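Tyrosine--tRNA ligase (Aeropyrum pernix, PDB 2CYA) probably catalyses the two-step attachment of tyrosine to tRNA(Tyr), first activating tyrosine with ATP to Tyr-AMP and then transferring it to the tRNA acceptor end. Local coordinates at residues K37-Y42 with M176-A181; D172-D177 with L201-P206; K269-N274 with E311-Y316. All coordinates share one frame; numbering follows the deposited sequence.

Interaction 1: K37-Y42 with M176-A181; sequences KGYIGY and MDLDIA
Lys37 and Asp179 join where strand 37-42 begins to pair in parallel with residues 180-181. Asp179 CG lies beside its own backbone N (chi1 -62°), which brings OD2 to Lys37 N at 2.9 Å; its anti lone pair accepts a nearly straight bond (170°). Lys37 O is gripped twice, by Asp179 N at 2.8 Å and by Ile180 N at 3.1 Å, the second donor lying in the carbonyl plane. Tyr39 N reaches Ile180 O at 3.3 Å, and Gly38 suits its place because a side chain would press on that same oxygen. Were Asp179 an alanine, Lys37 N would probably be left without its carboxylate acceptor, and the start of the pairing less firmly fixed.

The tight part surrounds the Tyr39 ring. Met176 SD lies obliquely to it, 5.1 Å from its centroid, a Met-aromatic contact, and its terminal CE rests against CD1 and CE1. Leu178 CD2 packs 3.7 Å from Gly38 C, and the small Ala181 fits CB at the ring edge. The solvent side is looser: the extended Lys37 chain passes Asp177 O, with CD at 3.5 Å, and ends in a long salt bridge, NZ to Asp177 OD2 at 3.8 Å, an oxygen also in a salt bridge with Lys204.

Tyr39 is a predicted tyrosine-binding residue, consistent with a pocket at the core of the class I Rossmann fold. Strand 68-73 flanks strand 37-42 on its other edge, Ile173 of helix 161-175 packs on Tyr39 and Ala181, and Ile180, on the face opposite Ala181, touches Val207 and Ile209 of strand 207-211.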
loop_
_atom_site.group_PDB
_atom_site.type_symbol
_atom_site.label_atom_id
_atom_site.label_comp_id
_atom_site.label_asym_id
_atom_site.label_seq_id
_atom_site.Cartn_x
_atom_site.Cartn_y
_atom_site.Cartn_z
ATOM N N LYS A 37 -0.896 4.325 -26.045
ATOM C CA LYS A 37 0.231 4.265 -25.107
ATOM C C LYS A 37 0.373 2.866 -24.524
ATOM O O LYS A 37 -0.622 2.188 -24.249
ATOM C CB LYS A 37 0.033 5.252 -23.962
ATOM C CG LYS A 37 -0.118 6.693 -24.390
ATOM C CD LYS A 37 -0.285 7.581 -23.163
ATOM C CE LYS A 37 -0.551 9.021 -23.553
ATOM N NZ LYS A 37 -0.516 9.910 -22.363
ATOM N N GLY A 38 1.614 2.424 -24.349
ATOM C CA GLY A 38 1.823 1.102 -23.799
ATOM C C GLY A 38 3.114 1.062 -23.017
ATOM O O GLY A 38 3.909 2.004 -23.061
ATOM N N TYR A 39 3.318 -0.018 -22.281
ATOM C CA TYR A 39 4.554 -0.171 -21.535
ATOM C C TYR A 39 4.784 -1.632 -21.250
ATOM O O TYR A 39 3.964 -2.483 -21.610
ATOM C CB TYR A 39 4.483 0.578 -20.180
ATOM C CG TYR A 39 4.047 -0.277 -18.976
ATOM C CD1 TYR A 39 4.635 -0.085 -17.718
ATOM C CD2 TYR A 39 3.070 -1.269 -19.093
ATOM C CE1 TYR A 39 4.269 -0.851 -16.616
ATOM C CE2 TYR A 39 2.692 -2.052 -17.991
ATOM C CZ TYR A 39 3.301 -1.841 -16.752
ATOM O OH TYR A 39 2.991 -2.637 -15.658
ATOM N N ILE A 40 5.936 -1.897 -20.640
ATOM C CA ILE A 40 6.269 -3.205 -20.105
ATOM C C ILE A 40 6.935 -2.810 -18.783
ATOM O O ILE A 40 7.653 -1.792 -18.704
ATOM C CB ILE A 40 7.260 -4.069 -20.934
ATOM C CG1 ILE A 40 7.391 -5.433 -20.234
ATOM C CG2 ILE A 40 8.611 -3.390 -21.082
ATOM C CD1 ILE A 40 8.300 -6.491 -20.944
ATOM N N GLY A 41 6.624 -3.563 -17.738
ATOM C CA GLY A 41 7.211 -3.312 -16.446
ATOM C C GLY A 41 7.954 -4.585 -16.118
ATOM O O GLY A 41 7.409 -5.685 -16.268
ATOM N N TYR A 42 9.187 -4.459 -15.666
ATOM C CA TYR A 42 9.960 -5.641 -15.338
ATOM C C TYR A 42 10.816 -5.367 -14.117
ATOM O O TYR A 42 11.217 -4.229 -13.874
ATOM C CB TYR A 42 10.861 -6.010 -16.523
ATOM C CG TYR A 42 12.109 -5.170 -16.595
ATOM C CD1 TYR A 42 13.307 -5.628 -16.050
ATOM C CD2 TYR A 42 12.076 -3.871 -17.135
ATOM C CE1 TYR A 42 14.455 -4.810 -16.033
ATOM C CE2 TYR A 42 13.217 -3.049 -17.124
ATOM C CZ TYR A 42 14.398 -3.531 -16.571
ATOM O OH TYR A 42 15.533 -2.744 -16.563
ATOM N N MET A 176 0.150 5.519 -15.653
ATOM C CA MET A 176 0.775 5.871 -16.935
ATOM C C MET A 176 -0.228 6.007 -18.074
ATOM O O MET A 176 0.151 6.161 -19.240
ATOM C CB MET A 176 1.861 4.865 -17.288
ATOM C CG MET A 176 3.049 4.947 -16.335
ATOM S SD MET A 176 4.409 3.870 -16.775
ATOM C CE MET A 176 4.012 2.528 -15.818
ATOM N N ASP A 177 -1.511 5.941 -17.728
ATOM C CA ASP A 177 -2.577 6.137 -18.701
ATOM C C ASP A 177 -2.403 5.258 -19.929
ATOM O O ASP A 177 -2.459 5.737 -21.057
ATOM C CB ASP A 177 -2.579 7.614 -19.113
ATOM C CG ASP A 177 -3.865 8.022 -19.818
ATOM O OD1 ASP A 177 -4.947 7.621 -19.337
ATOM O OD2 ASP A 177 -3.784 8.748 -20.831
ATOM N N LEU A 178 -2.209 3.969 -19.701
ATOM C CA LEU A 178 -1.963 3.033 -20.785
ATOM C C LEU A 178 -3.167 2.368 -21.449
ATOM O O LEU A 178 -4.171 2.038 -20.791
ATOM C CB LEU A 178 -1.039 1.929 -20.286
ATOM C CG LEU A 178 0.277 2.369 -19.661
ATOM C CD1 LEU A 178 0.974 1.097 -19.152
ATOM C CD2 LEU A 178 1.161 3.144 -20.682
ATOM N N ASP A 179 -3.037 2.157 -22.759
ATOM C CA ASP A 179 -4.063 1.452 -23.536
ATOM C C ASP A 179 -3.623 -0.010 -23.644
ATOM O O ASP A 179 -4.449 -0.903 -23.858
ATOM C CB ASP A 179 -4.158 2.043 -24.944
ATOM C CG ASP A 179 -4.554 3.477 -24.924
ATOM O OD1 ASP A 179 -5.720 3.753 -24.606
ATOM O OD2 ASP A 179 -3.697 4.326 -25.197
ATOM N N ILE A 180 -2.317 -0.237 -23.494
ATOM C CA ILE A 180 -1.730 -1.576 -23.605
ATOM C C ILE A 180 -0.673 -1.922 -22.557
ATOM O O ILE A 180 0.213 -1.133 -22.258
ATOM C CB ILE A 180 -1.026 -1.774 -24.969
ATOM C CG1 ILE A 180 -2.005 -1.618 -26.132
ATOM C CG2 ILE A 180 -0.392 -3.152 -25.013
ATOM C CD1 ILE A 180 -1.289 -1.543 -27.476
ATOM N N ALA A 181 -0.745 -3.145 -22.058
ATOM C CA ALA A 181 0.204 -3.650 -21.084
ATOM C C ALA A 181 0.902 -4.871 -21.698
ATOM O O ALA A 181 0.277 -5.908 -21.909
ATOM C CB ALA A 181 -0.529 -4.059 -19.803
#

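Interaction 2: D172-D177 with L201-P206; sequences DIFYMD and LGRKKP
Arg203 lays its aliphatic chain over one face of Phe174 near the end of helix 161-175. Its CB stands 3.8 Å from the ring centroid in a CH-pi contact. CG continues above Phe174 CG, and CD reaches Phe174 CB at 3.8 Å. A bend at chi2 (-70°) turns the chain back along the phenylalanine toward its backbone, leaving NH1 3.2 Å from Phe174 O. A long side chain that is greasy near its root and charged at its tip suits this route.

The flat Phe174 ring is further enclosed by Leu201, whose CD2 is 3.8 Å from Phe174 CE2, and by Pro206 CD at its edge. Beside it, Ile173 CG2 meets Pro206 CG at 4.0 Å. On the more exposed side, the extended Lys204 sends NZ to Asp177, forming a salt bridge to OD2 at 3.2 Å and a weak bond to Asp177 O at 3.3 Å. Positive phi at Asp177 belongs to the Schellman motif that ends the helix.

The chemistry is thus an apolar centre bordered by charge: Lys204 probably balances much of the Asp177 carboxylate, while the Arg203 guanidinium near Phe174 O would probably ease the partial negative charge of the helix end.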
loop_
_atom_site.group_PDB
_atom_site.type_symbol
_atom_site.label_atom_id
_atom_site.label_comp_id
_atom_site.label_asym_id
_atom_site.label_seq_id
_atom_site.Cartn_x
_atom_site.Cartn_y
_atom_site.Cartn_z
ATOM N N ASP A 172 0.428 1.122 -11.706
ATOM C CA ASP A 172 1.457 1.586 -12.631
ATOM C C ASP A 172 0.806 1.782 -14.003
ATOM O O ASP A 172 1.037 2.790 -14.675
ATOM C CB ASP A 172 2.582 0.550 -12.797
ATOM C CG ASP A 172 3.433 0.378 -11.555
ATOM O OD1 ASP A 172 3.461 1.282 -10.700
ATOM O OD2 ASP A 172 4.105 -0.666 -11.447
ATOM N N ILE A 173 0.017 0.786 -14.412
ATOM C CA ILE A 173 -0.686 0.802 -15.696
ATOM C C ILE A 173 -1.660 1.975 -15.753
ATOM O O ILE A 173 -1.654 2.734 -16.716
ATOM C CB ILE A 173 -1.460 -0.547 -15.922
ATOM C CG1 ILE A 173 -0.449 -1.681 -16.141
ATOM C CG2 ILE A 173 -2.426 -0.442 -17.111
ATOM C CD1 ILE A 173 -1.056 -3.075 -16.018
ATOM N N PHE A 174 -2.489 2.147 -14.725
ATOM C CA PHE A 174 -3.446 3.256 -14.757
ATOM C C PHE A 174 -2.740 4.612 -14.657
ATOM O O PHE A 174 -3.065 5.551 -15.395
ATOM C CB PHE A 174 -4.487 3.148 -13.626
ATOM C CG PHE A 174 -5.350 1.895 -13.675
ATOM C CD1 PHE A 174 -5.690 1.296 -14.889
ATOM C CD2 PHE A 174 -5.883 1.364 -12.493
ATOM C CE1 PHE A 174 -6.545 0.197 -14.930
ATOM C CE2 PHE A 174 -6.745 0.258 -12.516
ATOM C CZ PHE A 174 -7.080 -0.331 -13.730
ATOM N N TYR A 175 -1.774 4.720 -13.749
ATOM C CA TYR A 175 -1.059 5.979 -13.575
ATOM C C TYR A 175 -0.425 6.447 -14.888
ATOM O O TYR A 175 -0.453 7.636 -15.201
ATOM C CB TYR A 175 0.031 5.833 -12.515
ATOM C CG TYR A 175 0.777 7.118 -12.229
ATOM C CD1 TYR A 175 0.276 8.056 -11.319
ATOM C CD2 TYR A 175 1.999 7.388 -12.852
ATOM C CE1 TYR A 175 0.988 9.237 -11.031
ATOM C CE2 TYR A 175 2.710 8.557 -12.576
ATOM C CZ TYR A 175 2.200 9.476 -11.665
ATOM O OH TYR A 175 2.904 10.634 -11.404
ATOM N N MET A 176 0.150 5.519 -15.653
ATOM C CA MET A 176 0.775 5.871 -16.935
ATOM C C MET A 176 -0.228 6.007 -18.074
ATOM O O MET A 176 0.151 6.161 -19.240
ATOM C CB MET A 176 1.861 4.865 -17.288
ATOM C CG MET A 176 3.049 4.947 -16.335
ATOM S SD MET A 176 4.409 3.870 -16.775
ATOM C CE MET A 176 4.012 2.528 -15.818
ATOM N N ASP A 177 -1.511 5.941 -17.728
ATOM C CA ASP A 177 -2.577 6.137 -18.701
ATOM C C ASP A 177 -2.403 5.258 -19.929
ATOM O O ASP A 177 -2.459 5.737 -21.057
ATOM C CB ASP A 177 -2.579 7.614 -19.113
ATOM C CG ASP A 177 -3.865 8.022 -19.818
ATOM O OD1 ASP A 177 -4.947 7.621 -19.337
ATOM O OD2 ASP A 177 -3.784 8.748 -20.831
ATOM N N LEU A 201 -13.040 2.142 -11.674
ATOM C CA LEU A 201 -12.290 3.340 -11.305
ATOM C C LEU A 201 -12.278 4.427 -12.367
ATOM O O LEU A 201 -11.613 5.441 -12.197
ATOM C CB LEU A 201 -10.823 2.995 -11.006
ATOM C CG LEU A 201 -10.439 2.210 -9.755
ATOM C CD1 LEU A 201 -11.255 0.943 -9.645
ATOM C CD2 LEU A 201 -8.957 1.889 -9.824
ATOM N N GLY A 202 -12.972 4.229 -13.474
ATOM C CA GLY A 202 -12.936 5.260 -14.498
ATOM C C GLY A 202 -11.585 5.328 -15.190
ATOM O O GLY A 202 -11.190 6.376 -15.681
ATOM N N ARG A 203 -10.873 4.206 -15.242
ATOM C CA ARG A 203 -9.571 4.148 -15.900
ATOM C C ARG A 203 -9.667 3.277 -17.146
ATOM O O ARG A 203 -10.520 2.406 -17.219
ATOM C CB ARG A 203 -8.526 3.550 -14.948
ATOM C CG ARG A 203 -8.129 4.488 -13.830
ATOM C CD ARG A 203 -7.318 5.618 -14.422
ATOM N NE ARG A 203 -7.146 6.700 -13.474
ATOM C CZ ARG A 203 -6.206 7.630 -13.572
ATOM N NH1 ARG A 203 -5.346 7.605 -14.589
ATOM N NH2 ARG A 203 -6.130 8.581 -12.651
ATOM N N LYS A 204 -8.774 3.496 -18.107
ATOM C CA LYS A 204 -8.763 2.719 -19.347
ATOM C C LYS A 204 -8.505 1.228 -19.084
ATOM O O LYS A 204 -7.560 0.867 -18.369
ATOM C CB LYS A 204 -7.667 3.222 -20.291
ATOM C CG LYS A 204 -7.810 4.646 -20.826
ATOM C CD LYS A 204 -6.506 5.009 -21.550
ATOM C CE LYS A 204 -6.534 6.368 -22.207
ATOM N NZ LYS A 204 -5.172 6.657 -22.767
ATOM N N LYS A 205 -9.355 0.378 -19.656
ATOM C CA LYS A 205 -9.226 -1.075 -19.539
ATOM C C LYS A 205 -8.125 -1.404 -20.552
ATOM O O LYS A 205 -8.335 -1.303 -21.761
ATOM C CB LYS A 205 -10.535 -1.734 -19.951
ATOM C CG LYS A 205 -10.626 -3.208 -19.686
ATOM C CD LYS A 205 -11.941 -3.732 -20.232
ATOM C CE LYS A 205 -12.152 -5.166 -19.843
ATOM N NZ LYS A 205 -13.508 -5.610 -20.244
ATOM N N PRO A 206 -6.939 -1.809 -20.071
ATOM C CA PRO A 206 -5.837 -2.115 -20.976
ATOM C C PRO A 206 -5.906 -3.424 -21.723
ATOM O O PRO A 206 -6.356 -4.446 -21.185
ATOM C CB PRO A 206 -4.622 -2.097 -20.046
ATOM C CG PRO A 206 -5.200 -2.785 -18.805
ATOM C CD PRO A 206 -6.568 -2.098 -18.668
HETATM O O HOH W 1 -5.709 4.934 -17.329
#

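Interaction 3: K269-N274 with E311-Y316; sequences KQVQGN and ELERDY. With SO4 (sulfate ion), chain E.
A chi1 of -174° swings the Tyr316 ring off helix 309-317 and across to the loop 269-274, while Glu313, with chi1 at -139°, away from a staggered position, extends its carboxylate to Val271. The carboxylate end lies alongside both valine methyls, and OE2 finds its polar partner in Tyr309 OH; the apolar valine suits its place by packing on Leu277 as well.

Gln270 O lies at the edge of the Tyr316 ring, close to its plane and 3.2 Å from CE2. The same oxygen accepts a hydrogen bond from Asn274 ND2 at 3.2 Å; the asparagine amide, held also through OD1, stands 66° from the ring plane. Tyrosine suits the site because its hydroxyl reaches beyond this packing to bond Pro267 O. Backbone contact is added by Lys269 CA, whose hydrogen points at Tyr316 O over 3.3 Å.

The loop closes in a type II turn from Val271 to Asn274, with Gly273 accommodating the positive phi. A sulfate, probably from the crystallisation liquor, accepts a bond from Val271 N at 2.7 Å and a weak one from Gln272 N.

Asn274 is the N-cap of helix 275-284, its OD1 receiving Leu277 N. Leu277 also packs on Tyr316, and Pro323 and Leu326 of helix 323-346 touch Tyr316, so the contact ties the loop into a cluster of three helices.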
loop_
_atom_site.group_PDB
_atom_site.type_symbol
_atom_site.label_atom_id
_atom_site.label_comp_id
_atom_site.label_asym_id
_atom_site.label_seq_id
_atom_site.Cartn_x
_atom_site.Cartn_y
_atom_site.Cartn_z
ATOM N N LYS A 269 12.215 -35.306 -31.503
ATOM C CA LYS A 269 10.887 -35.111 -32.089
ATOM C C LYS A 269 9.881 -34.355 -31.208
ATOM O O LYS A 269 8.766 -34.069 -31.647
ATOM C CB LYS A 269 10.283 -36.467 -32.480
ATOM C CG LYS A 269 11.090 -37.276 -33.493
ATOM C CD LYS A 269 10.365 -38.585 -33.851
ATOM C CE LYS A 269 11.152 -39.423 -34.863
ATOM N NZ LYS A 269 10.464 -40.708 -35.233
ATOM N N GLN A 270 10.263 -34.025 -29.976
ATOM C CA GLN A 270 9.356 -33.321 -29.073
ATOM C C GLN A 270 9.472 -31.806 -29.205
ATOM O O GLN A 270 10.578 -31.263 -29.293
ATOM C CB GLN A 270 9.631 -33.725 -27.625
ATOM C CG GLN A 270 8.504 -33.373 -26.672
ATOM C CD GLN A 270 8.794 -33.771 -25.237
ATOM O OE1 GLN A 270 9.290 -34.867 -24.972
ATOM N NE2 GLN A 270 8.471 -32.887 -24.300
ATOM N N VAL A 271 8.328 -31.127 -29.211
ATOM C CA VAL A 271 8.293 -29.674 -29.331
ATOM C C VAL A 271 7.907 -28.998 -28.019
ATOM O O VAL A 271 8.499 -27.991 -27.636
ATOM C CB VAL A 271 7.307 -29.231 -30.432
ATOM C CG1 VAL A 271 7.168 -27.711 -30.437
ATOM C CG2 VAL A 271 7.808 -29.709 -31.784
ATOM N N GLN A 272 6.928 -29.561 -27.325
ATOM C CA GLN A 272 6.472 -28.995 -26.059
ATOM C C GLN A 272 7.517 -29.111 -24.952
ATOM O O GLN A 272 8.077 -30.179 -24.725
ATOM C CB GLN A 272 5.176 -29.684 -25.621
ATOM C CG GLN A 272 4.608 -29.154 -24.313
ATOM C CD GLN A 272 3.099 -28.953 -24.371
ATOM O OE1 GLN A 272 2.341 -29.894 -24.633
ATOM N NE2 GLN A 272 2.654 -27.717 -24.126
ATOM N N GLY A 273 7.777 -28.004 -24.265
ATOM C CA GLY A 273 8.747 -28.005 -23.181
ATOM C C GLY A 273 10.208 -27.983 -23.608
ATOM O O GLY A 273 11.100 -27.896 -22.764
ATOM N N ASN A 274 10.452 -28.067 -24.913
ATOM C CA ASN A 274 11.801 -28.064 -25.464
ATOM C C ASN A 274 12.337 -26.621 -25.546
ATOM O O ASN A 274 11.945 -25.856 -26.431
ATOM C CB ASN A 274 11.773 -28.694 -26.858
ATOM C CG ASN A 274 13.156 -28.883 -27.446
ATOM O OD1 ASN A 274 14.103 -28.189 -27.066
ATOM N ND2 ASN A 274 13.280 -29.819 -28.391
ATOM N N GLU A 311 9.378 -24.872 -40.578
ATOM C CA GLU A 311 10.089 -25.868 -41.372
ATOM C C GLU A 311 10.924 -26.708 -40.416
ATOM O O GLU A 311 10.804 -27.933 -40.376
ATOM C CB GLU A 311 11.018 -25.194 -42.380
ATOM C CG GLU A 311 10.331 -24.604 -43.593
ATOM C CD GLU A 311 11.294 -23.801 -44.451
ATOM O OE1 GLU A 311 12.373 -24.336 -44.801
ATOM O OE2 GLU A 311 10.967 -22.634 -44.770
ATOM N N LEU A 312 11.768 -26.027 -39.645
ATOM C CA LEU A 312 12.637 -26.672 -38.674
ATOM C C LEU A 312 11.857 -27.603 -37.754
ATOM O O LEU A 312 12.293 -28.722 -37.492
ATOM C CB LEU A 312 13.365 -25.607 -37.839
ATOM C CG LEU A 312 14.339 -26.034 -36.731
ATOM C CD1 LEU A 312 15.048 -24.810 -36.181
ATOM C CD2 LEU A 312 13.600 -26.747 -35.616
ATOM N N GLU A 313 10.707 -27.143 -37.259
ATOM C CA GLU A 313 9.909 -27.960 -36.348
ATOM C C GLU A 313 9.374 -29.233 -36.988
ATOM O O GLU A 313 9.329 -30.283 -36.347
ATOM C CB GLU A 313 8.742 -27.166 -35.765
ATOM C CG GLU A 313 8.561 -27.471 -34.299
ATOM C CD GLU A 313 7.198 -27.123 -33.776
ATOM O OE1 GLU A 313 6.239 -27.847 -34.110
ATOM O OE2 GLU A 313 7.087 -26.129 -33.027
ATOM N N ARG A 314 8.947 -29.135 -38.243
ATOM C CA ARG A 314 8.443 -30.307 -38.953
ATOM C C ARG A 314 9.596 -31.301 -39.055
ATOM O O ARG A 314 9.508 -32.420 -38.546
ATOM C CB ARG A 314 7.943 -29.910 -40.344
ATOM C CG ARG A 314 6.757 -28.962 -40.299
ATOM C CD ARG A 314 6.256 -28.626 -41.691
ATOM N NE ARG A 314 5.117 -27.713 -41.649
ATOM C CZ ARG A 314 4.445 -27.298 -42.720
ATOM N NH1 ARG A 314 4.795 -27.714 -43.933
ATOM N NH2 ARG A 314 3.415 -26.469 -42.579
ATOM N N ASP A 315 10.684 -30.878 -39.693
ATOM C CA ASP A 315 11.871 -31.716 -39.837
ATOM C C ASP A 315 12.322 -32.280 -38.490
ATOM O O ASP A 315 12.848 -33.392 -38.421
ATOM C CB ASP A 315 13.015 -30.909 -40.446
ATOM C CG ASP A 315 13.019 -30.950 -41.957
ATOM O OD1 ASP A 315 11.936 -30.799 -42.560
ATOM O OD2 ASP A 315 14.110 -31.122 -42.542
ATOM N N TYR A 316 12.125 -31.514 -37.418
ATOM C CA TYR A 316 12.526 -31.984 -36.100
ATOM C C TYR A 316 11.556 -33.047 -35.618
ATOM O O TYR A 316 11.967 -34.042 -35.018
ATOM C CB TYR A 316 12.559 -30.843 -35.080
ATOM C CG TYR A 316 13.119 -31.283 -33.745
ATOM C CD1 TYR A 316 14.483 -31.521 -33.591
ATOM C CD2 TYR A 316 12.285 -31.502 -32.650
ATOM C CE1 TYR A 316 15.001 -31.965 -32.390
ATOM C CE2 TYR A 316 12.799 -31.951 -31.434
ATOM C CZ TYR A 316 14.159 -32.181 -31.316
ATOM O OH TYR A 316 14.690 -32.638 -30.127
HETATM S S SO4 E . 4.893 -32.465 -28.654
HETATM O O1 SO4 E . 3.827 -33.387 -29.238
HETATM O O2 SO4 E . 5.138 -32.912 -27.211
HETATM O O3 SO4 E . 6.083 -32.706 -29.380
HETATM O O4 SO4 E . 4.259 -31.197 -28.540
#

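Overall arrangement
Interactions 1 and 2 form one continuous region with centres 9 Å apart, sharing Met176 and Asp177 where helix 161-175 gives way to strand 180-184. Leu178 N comes 3.3 Å from Ile173 O in a probable hydrogen bond, and Asp179 OD1 forms a long, weak ion pair with Lys204 NZ. Both contacts adjoin the predicted tyrosine site: interaction 1 contains Tyr39, interaction 2 contains Asp172, and Ile173 packs against Tyr39. Interaction 3 stands apart across the chain's centre, about 34 Å from interaction 1 and 40 Å from interaction 2 between centres. Its sulfate does not mark the tyrosine pocket: the nearest atoms of interactions 1 and 3 are about 20 Å apart.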